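PDB 4N7B: 4-hydroxy-3-methylbut-2-enyl diphosphate reductase, apicoplast from Plasmodium falciparum, which catalyses the last step of the MEP pathway, reducing HMBPP to a mixture of isopentenyl and dimethylallyl diphosphates with an iron-sulfur cluster and electrons from ferredoxin. Local coordinates for residues V360-F371 with I393-F401; T381-D389 with A415-L423. All blocks are in the same frame, centred on the assembly; numbering follows the deposited sequence.

Followed from the N terminus, the chain leaves strand 357-360 and enters the short helix 363-368 of contact 1. It then runs through strand 377-381 into the first half of contact 2, the 382-385 turn and the start of helix 387-400. The far end of that helix closes contact 1 by packing beside helix 363-368. After strand 405-406, helix 414-427 returns to the turn and closes contact 2. The two loops therefore cross rather than nest, with helix 387-400 used by both: its start serves contact 2, whose turn reaches the cluster through T383, and its end serves contact 1, at the outer part of the same four-stranded parallel sheet. The centres lie about 20 Å apart.

Contact 1 (V360-F371 with I393-F401); sequences VENVNDVDKLNF and IVQKLKNKF
V363 and K396 touch across a nearly parallel pairing of helix 363-368 with the last turns of helix 387-400, the short axes 9.8 Å apart at closest and only 13° from parallel. V366 is the knob of this interface: its short branched side chain sits in a hole formed by I393, K396, L397 and K400. With CG1 anti to the backbone N, that methyl leans on K396 CG while CG2 turns toward I393 and L397. Toward the start of the pairing V360 CG2 meets I393 CG2 at 3.8 Å; toward its end L369 CD1 meets L397 CD2 at 4.1 Å. Both helices follow strands of one parallel sheet, 357-360 and 377-381, and pack side by side over it as in an alpha/beta sandwich; V360, L369 and L397 all also rest on I336 of the intervening strand 334-338. On the solvent side, lysines suit the interface, their aliphatic chains packing on the valines while the amino groups find polar partners. K396 crosses V363 at about a right angle, then bends at its last torsion (chi4 52°), which carries NZ to a long salt bridge with D367 OD1 at 3.6 Å. K400 instead stays extended and reaches the chain where the short helix gives way to loop, NZ donating to V366 O in the helix at 2.9 Å and to L369 O just beyond it at 2.6 Å, each in the carbonyl plane on a lone pair. Farther along, F371 turns its edge toward the face of F401 in an offset edge-to-face pair, centroids 5.6 Å apart and planes at 65°, while L369 CB abuts the F401 edge.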
# COMPACT_ATOMS: atom_id res chain seq x y z
N VAL A 360 -11.37 11.24 -8.53
CA VAL A 360 -11.55 12.32 -7.57
C VAL A 360 -10.56 12.19 -6.42
O VAL A 360 -10.44 11.13 -5.80
CB VAL A 360 -13.03 12.43 -7.06
CG1 VAL A 360 -13.99 12.03 -8.16
CG2 VAL A 360 -13.25 11.61 -5.84
N GLU A 361 -9.80 13.25 -6.16
CA GLU A 361 -8.91 13.24 -5.01
C GLU A 361 -9.43 14.10 -3.87
O GLU A 361 -8.86 14.08 -2.77
CB GLU A 361 -7.48 13.65 -5.38
CG GLU A 361 -7.32 14.46 -6.61
CD GLU A 361 -5.87 14.86 -6.85
OE1 GLU A 361 -4.96 14.11 -6.45
OE2 GLU A 361 -5.64 15.95 -7.45
N ASN A 362 -10.51 14.83 -4.10
CA ASN A 362 -11.04 15.73 -3.09
C ASN A 362 -12.49 16.07 -3.37
O ASN A 362 -13.04 15.64 -4.39
CB ASN A 362 -10.23 17.02 -3.03
CG ASN A 362 -10.18 17.74 -4.38
OD1 ASN A 362 -11.21 17.94 -5.04
ND2 ASN A 362 -8.98 18.13 -4.80
N VAL A 363 -13.11 16.85 -2.49
CA VAL A 363 -14.52 17.18 -2.65
C VAL A 363 -14.76 18.24 -3.74
O VAL A 363 -15.88 18.39 -4.23
CB VAL A 363 -15.15 17.69 -1.34
CG1 VAL A 363 -15.02 16.64 -0.24
CG2 VAL A 363 -14.52 19.04 -0.93
N ASN A 364 -13.73 19.00 -4.10
CA ASN A 364 -13.86 19.94 -5.22
C ASN A 364 -14.18 19.09 -6.47
O ASN A 364 -15.12 19.39 -7.21
CB ASN A 364 -12.58 20.76 -5.41
CG ASN A 364 -12.47 21.98 -4.44
OD1 ASN A 364 -13.36 22.24 -3.62
ND2 ASN A 364 -11.36 22.73 -4.54
N ASP A 365 -13.43 18.01 -6.67
CA ASP A 365 -13.57 17.16 -7.85
C ASP A 365 -14.97 16.59 -7.92
O ASP A 365 -15.50 16.36 -9.02
CB ASP A 365 -12.55 16.03 -7.83
CG ASP A 365 -11.12 16.51 -8.07
OD1 ASP A 365 -10.93 17.65 -8.59
OD2 ASP A 365 -10.18 15.75 -7.74
N VAL A 366 -15.59 16.37 -6.77
CA VAL A 366 -16.95 15.84 -6.73
C VAL A 366 -17.94 16.87 -7.29
O VAL A 366 -18.84 16.52 -8.06
CB VAL A 366 -17.37 15.46 -5.31
CG1 VAL A 366 -18.86 15.15 -5.28
CG2 VAL A 366 -16.56 14.28 -4.81
N ASP A 367 -17.79 18.13 -6.88
CA ASP A 367 -18.68 19.19 -7.32
C ASP A 367 -18.66 19.31 -8.83
O ASP A 367 -19.66 19.67 -9.43
CB ASP A 367 -18.25 20.53 -6.74
CG ASP A 367 -18.58 20.66 -5.27
OD1 ASP A 367 -19.71 20.29 -4.88
OD2 ASP A 367 -17.71 21.14 -4.50
N LYS A 368 -17.51 19.02 -9.42
CA LYS A 368 -17.32 19.19 -10.86
C LYS A 368 -17.95 18.08 -11.70
O LYS A 368 -18.12 18.23 -12.90
CB LYS A 368 -15.83 19.32 -11.18
CG LYS A 368 -15.22 20.60 -10.69
CD LYS A 368 -13.72 20.64 -10.93
CE LYS A 368 -13.09 21.91 -10.34
NZ LYS A 368 -11.61 21.97 -10.52
N LEU A 369 -18.31 16.96 -11.09
CA LEU A 369 -18.85 15.84 -11.86
C LEU A 369 -20.24 16.14 -12.40
O LEU A 369 -21.12 16.61 -11.67
CB LEU A 369 -18.91 14.58 -11.01
CG LEU A 369 -17.58 13.97 -10.60
CD1 LEU A 369 -17.84 12.76 -9.73
CD2 LEU A 369 -16.77 13.59 -11.84
N ASN A 370 -20.46 15.85 -13.68
CA ASN A 370 -21.79 15.95 -14.27
C ASN A 370 -22.10 14.75 -15.13
O ASN A 370 -21.27 14.34 -15.95
CB ASN A 370 -21.92 17.22 -15.09
CG ASN A 370 -22.19 18.43 -14.22
OD1 ASN A 370 -23.33 18.68 -13.83
ND2 ASN A 370 -21.14 19.18 -13.90
N PHE A 371 -23.29 14.20 -14.95
CA PHE A 371 -23.74 13.04 -15.72
C PHE A 371 -25.23 13.14 -15.98
O PHE A 371 -25.97 13.66 -15.15
CB PHE A 371 -23.48 11.74 -14.95
CG PHE A 371 -22.04 11.50 -14.63
CD1 PHE A 371 -21.18 11.00 -15.60
CD2 PHE A 371 -21.54 11.75 -13.37
CE1 PHE A 371 -19.85 10.76 -15.30
CE2 PHE A 371 -20.21 11.52 -13.07
CZ PHE A 371 -19.36 11.02 -14.04
N ILE A 393 -15.41 11.78 1.43
CA ILE A 393 -15.63 11.92 -0.00
C ILE A 393 -16.82 11.07 -0.45
O ILE A 393 -17.66 11.54 -1.21
CB ILE A 393 -14.35 11.54 -0.77
CG1 ILE A 393 -13.23 12.51 -0.39
CG2 ILE A 393 -14.57 11.61 -2.28
CD1 ILE A 393 -11.86 12.09 -0.89
N VAL A 394 -16.92 9.85 0.05
CA VAL A 394 -17.99 8.94 -0.33
C VAL A 394 -19.35 9.52 0.04
O VAL A 394 -20.31 9.45 -0.73
CB VAL A 394 -17.82 7.56 0.32
CG1 VAL A 394 -19.10 6.75 0.28
CG2 VAL A 394 -16.69 6.82 -0.35
N GLN A 395 -19.42 10.10 1.23
CA GLN A 395 -20.65 10.70 1.71
C GLN A 395 -21.12 11.81 0.77
O GLN A 395 -22.31 11.95 0.49
CB GLN A 395 -20.42 11.29 3.09
CG GLN A 395 -21.62 12.01 3.67
CD GLN A 395 -21.34 12.48 5.08
OE1 GLN A 395 -20.87 13.61 5.31
NE2 GLN A 395 -21.59 11.60 6.05
N LYS A 396 -20.17 12.61 0.30
CA LYS A 396 -20.47 13.71 -0.62
C LYS A 396 -20.88 13.14 -1.97
O LYS A 396 -21.84 13.58 -2.57
CB LYS A 396 -19.26 14.63 -0.77
CG LYS A 396 -19.60 15.98 -1.34
CD LYS A 396 -18.40 16.88 -1.38
CE LYS A 396 -18.73 18.16 -2.13
NZ LYS A 396 -19.96 18.81 -1.62
N LEU A 397 -20.16 12.12 -2.43
CA LEU A 397 -20.52 11.42 -3.66
C LEU A 397 -21.95 10.90 -3.64
O LEU A 397 -22.68 11.00 -4.62
CB LEU A 397 -19.60 10.23 -3.91
CG LEU A 397 -18.56 10.41 -5.01
CD1 LEU A 397 -17.84 9.10 -5.20
CD2 LEU A 397 -19.18 10.89 -6.33
N LYS A 398 -22.33 10.32 -2.51
CA LYS A 398 -23.65 9.73 -2.38
C LYS A 398 -24.74 10.77 -2.28
O LYS A 398 -25.87 10.51 -2.66
CB LYS A 398 -23.71 8.84 -1.15
CG LYS A 398 -23.19 7.45 -1.38
CD LYS A 398 -23.45 6.60 -0.16
CE LYS A 398 -23.11 5.16 -0.39
NZ LYS A 398 -22.99 4.45 0.93
N ASN A 399 -24.42 11.94 -1.74
CA ASN A 399 -25.38 13.03 -1.68
C ASN A 399 -25.76 13.43 -3.09
O ASN A 399 -26.93 13.54 -3.44
CB ASN A 399 -24.81 14.25 -0.94
CG ASN A 399 -24.74 14.05 0.56
OD1 ASN A 399 -25.45 13.21 1.11
ND2 ASN A 399 -23.88 14.82 1.23
N LYS A 400 -24.73 13.63 -3.91
CA LYS A 400 -24.93 14.05 -5.28
C LYS A 400 -25.51 12.92 -6.14
O LYS A 400 -26.44 13.14 -6.90
CB LYS A 400 -23.60 14.53 -5.85
CG LYS A 400 -23.74 15.27 -7.14
CD LYS A 400 -22.45 15.96 -7.52
CE LYS A 400 -22.58 16.65 -8.86
NZ LYS A 400 -21.38 17.47 -9.19
N PHE A 401 -24.96 11.72 -6.01
CA PHE A 401 -25.42 10.58 -6.80
C PHE A 401 -25.94 9.44 -5.92
O PHE A 401 -25.23 8.47 -5.66
CB PHE A 401 -24.27 10.05 -7.66
CG PHE A 401 -23.64 11.09 -8.52
CD1 PHE A 401 -24.30 11.57 -9.64
CD2 PHE A 401 -22.38 11.59 -8.21
CE1 PHE A 401 -23.71 12.54 -10.45
CE2 PHE A 401 -21.79 12.56 -9.01
CZ PHE A 401 -22.46 13.03 -10.13

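Contact 2 (T381-D389 with A415-L423); sequences TQTTLSMDD and ATTNRQTAL. With F3S (Fe3-s4 cluster), chain B.
Q420 reaches from helix 414-427 to the backbone between the 382-385 turn and the start of helix 387-400, using both ends of its amide. Its NE2 donates to L385 O at 2.9 Å, the oxygen near the glutamine amide plane but the donor tilted from the carbonyl's, and its OE1 accepts from M387 N at 3.0 Å through an in-plane lone pair, nearly straight at 170°. Glutamine, donor and acceptor side by side, suits a carbonyl and an amide two residues apart. OE1 also accepts from a water, 2.8 Å away, that donates to D388 OD2, itself held by R454. S386 is the N-cap of helix 387-400, its OG accepting from D389 N at 3.1 Å and, weakly, D388 N. T416 OG1 lies 3.2 Å from T383 O, at best a weak bond, with CG2 against L385 O; T421 OG1 donates to T417 O, and T417 OG1 bonds to C413 O. M387 SD rests on T417 CG2, and the bend at chi3 (-74°) brings CE to T421 OG1. T383 OG1, 3.4 Å from cluster S4, hydrogen-bonds E345, the probable proton donor. The contact fastens the turn after strand 377-381 to the helix following cluster ligand C413, with S442, N443 and S450 of helix 442-452 alongside.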
# COMPACT_ATOMS: atom_id res chain seq x y z
N THR A 381 -12.03 2.77 -5.01
CA THR A 381 -11.04 3.61 -4.34
C THR A 381 -9.65 3.01 -4.38
O THR A 381 -9.47 1.80 -4.55
CB THR A 381 -11.41 3.93 -2.85
OG1 THR A 381 -11.03 2.86 -1.99
CG2 THR A 381 -12.88 4.18 -2.70
N GLN A 382 -8.66 3.87 -4.20
CA GLN A 382 -7.31 3.47 -3.85
C GLN A 382 -7.35 2.59 -2.59
O GLN A 382 -8.10 2.87 -1.65
CB GLN A 382 -6.48 4.73 -3.59
CG GLN A 382 -4.98 4.53 -3.50
CD GLN A 382 -4.26 5.86 -3.43
OE1 GLN A 382 -4.78 6.87 -3.89
NE2 GLN A 382 -3.07 5.87 -2.85
N THR A 383 -6.53 1.55 -2.56
CA THR A 383 -6.60 0.55 -1.48
C THR A 383 -6.09 1.05 -0.15
O THR A 383 -6.40 0.47 0.89
CB THR A 383 -5.77 -0.70 -1.82
OG1 THR A 383 -4.38 -0.34 -1.96
CG2 THR A 383 -6.24 -1.31 -3.10
N THR A 384 -5.31 2.13 -0.17
CA THR A 384 -4.57 2.59 1.00
C THR A 384 -5.01 3.95 1.55
O THR A 384 -4.27 4.59 2.29
CB THR A 384 -3.09 2.73 0.64
OG1 THR A 384 -2.99 3.46 -0.59
CG2 THR A 384 -2.45 1.35 0.46
N LEU A 385 -6.23 4.38 1.24
CA LEU A 385 -6.70 5.68 1.72
C LEU A 385 -6.87 5.73 3.24
O LEU A 385 -6.91 4.70 3.93
CB LEU A 385 -8.04 6.01 1.05
CG LEU A 385 -7.98 6.17 -0.47
CD1 LEU A 385 -9.34 6.59 -0.98
CD2 LEU A 385 -6.92 7.20 -0.86
N SER A 386 -6.93 6.94 3.77
CA SER A 386 -7.46 7.18 5.10
C SER A 386 -8.92 6.80 5.08
O SER A 386 -9.66 7.23 4.20
CB SER A 386 -7.38 8.68 5.41
OG SER A 386 -8.29 9.01 6.44
N MET A 387 -9.35 5.98 6.03
CA MET A 387 -10.76 5.60 6.11
C MET A 387 -11.61 6.82 6.40
O MET A 387 -12.75 6.89 5.98
CB MET A 387 -10.98 4.56 7.19
CG MET A 387 -10.30 3.23 6.89
SD MET A 387 -10.87 1.92 7.99
CE MET A 387 -10.05 2.35 9.48
N ASP A 388 -11.05 7.78 7.13
CA ASP A 388 -11.79 8.99 7.49
C ASP A 388 -12.04 9.89 6.29
O ASP A 388 -13.16 10.29 6.05
CB ASP A 388 -11.03 9.77 8.55
CG ASP A 388 -10.75 8.93 9.78
OD1 ASP A 388 -11.72 8.61 10.52
OD2 ASP A 388 -9.57 8.56 9.99
N ASP A 389 -10.98 10.19 5.53
CA ASP A 389 -11.08 10.96 4.31
C ASP A 389 -11.98 10.26 3.32
O ASP A 389 -12.84 10.88 2.70
CB ASP A 389 -9.71 11.13 3.66
CG ASP A 389 -8.85 12.21 4.31
OD1 ASP A 389 -9.35 12.96 5.20
OD2 ASP A 389 -7.66 12.31 3.89
N ALA A 415 -5.49 -4.71 5.25
CA ALA A 415 -4.27 -4.31 5.97
C ALA A 415 -4.31 -2.84 6.34
O ALA A 415 -3.91 -2.45 7.44
CB ALA A 415 -3.03 -4.61 5.13
N THR A 416 -4.82 -2.03 5.43
CA THR A 416 -4.98 -0.59 5.66
C THR A 416 -6.01 -0.37 6.80
O THR A 416 -5.75 0.33 7.80
CB THR A 416 -5.44 0.04 4.38
OG1 THR A 416 -4.41 -0.12 3.39
CG2 THR A 416 -5.76 1.52 4.55
N THR A 417 -7.15 -1.01 6.66
CA THR A 417 -8.21 -0.92 7.66
C THR A 417 -7.69 -1.35 9.04
O THR A 417 -7.88 -0.68 10.05
CB THR A 417 -9.38 -1.86 7.28
OG1 THR A 417 -9.98 -1.40 6.07
CG2 THR A 417 -10.43 -1.93 8.38
N ASN A 418 -7.04 -2.50 9.07
CA ASN A 418 -6.59 -3.06 10.32
C ASN A 418 -5.53 -2.19 10.98
O ASN A 418 -5.55 -2.01 12.20
CB ASN A 418 -6.01 -4.45 10.10
CG ASN A 418 -7.06 -5.50 9.80
OD1 ASN A 418 -8.25 -5.25 9.94
ND2 ASN A 418 -6.62 -6.70 9.43
N ARG A 419 -4.58 -1.70 10.21
CA ARG A 419 -3.52 -0.91 10.84
C ARG A 419 -4.04 0.44 11.36
O ARG A 419 -3.68 0.84 12.46
CB ARG A 419 -2.35 -0.71 9.88
CG ARG A 419 -1.41 -1.91 9.90
CD ARG A 419 -0.91 -2.26 8.52
NE ARG A 419 -0.24 -3.55 8.54
CZ ARG A 419 -0.87 -4.72 8.51
NH1 ARG A 419 -2.20 -4.78 8.45
NH2 ARG A 419 -0.17 -5.84 8.55
N GLN A 420 -4.90 1.13 10.60
CA GLN A 420 -5.50 2.39 11.07
C GLN A 420 -6.41 2.14 12.25
O GLN A 420 -6.39 2.88 13.24
CB GLN A 420 -6.30 3.08 9.95
CG GLN A 420 -5.44 3.72 8.88
CD GLN A 420 -6.24 4.25 7.70
OE1 GLN A 420 -7.40 4.65 7.85
NE2 GLN A 420 -5.64 4.23 6.51
N THR A 421 -7.21 1.09 12.18
CA THR A 421 -8.16 0.80 13.25
C THR A 421 -7.44 0.58 14.59
O THR A 421 -7.85 1.11 15.64
CB THR A 421 -9.05 -0.40 12.91
OG1 THR A 421 -9.84 -0.10 11.74
CG2 THR A 421 -10.00 -0.73 14.08
N ALA A 422 -6.35 -0.18 14.57
CA ALA A 422 -5.65 -0.50 15.81
C ALA A 422 -5.00 0.76 16.38
O ALA A 422 -5.10 1.05 17.56
CB ALA A 422 -4.63 -1.57 15.55
N LEU A 423 -4.33 1.52 15.51
CA LEU A 423 -3.68 2.76 15.93
C LEU A 423 -4.71 3.75 16.49
O LEU A 423 -4.49 4.40 17.53
CB LEU A 423 -2.95 3.37 14.74
CG LEU A 423 -2.40 4.79 14.96
CD1 LEU A 423 -1.38 4.78 16.10
CD2 LEU A 423 -1.79 5.36 13.67
FE1 F3S B . -0.81 -4.61 1.07
FE3 F3S B . -2.32 -5.36 -1.03
FE4 F3S B . -3.27 -3.72 0.87
S1 F3S B . -0.25 -4.63 -1.05
S2 F3S B . -1.52 -2.58 1.64
S3 F3S B . -2.67 -5.84 1.08
S4 F3S B . -3.65 -3.60 -1.29
O HOH W 1 -8.91 5.77 9.97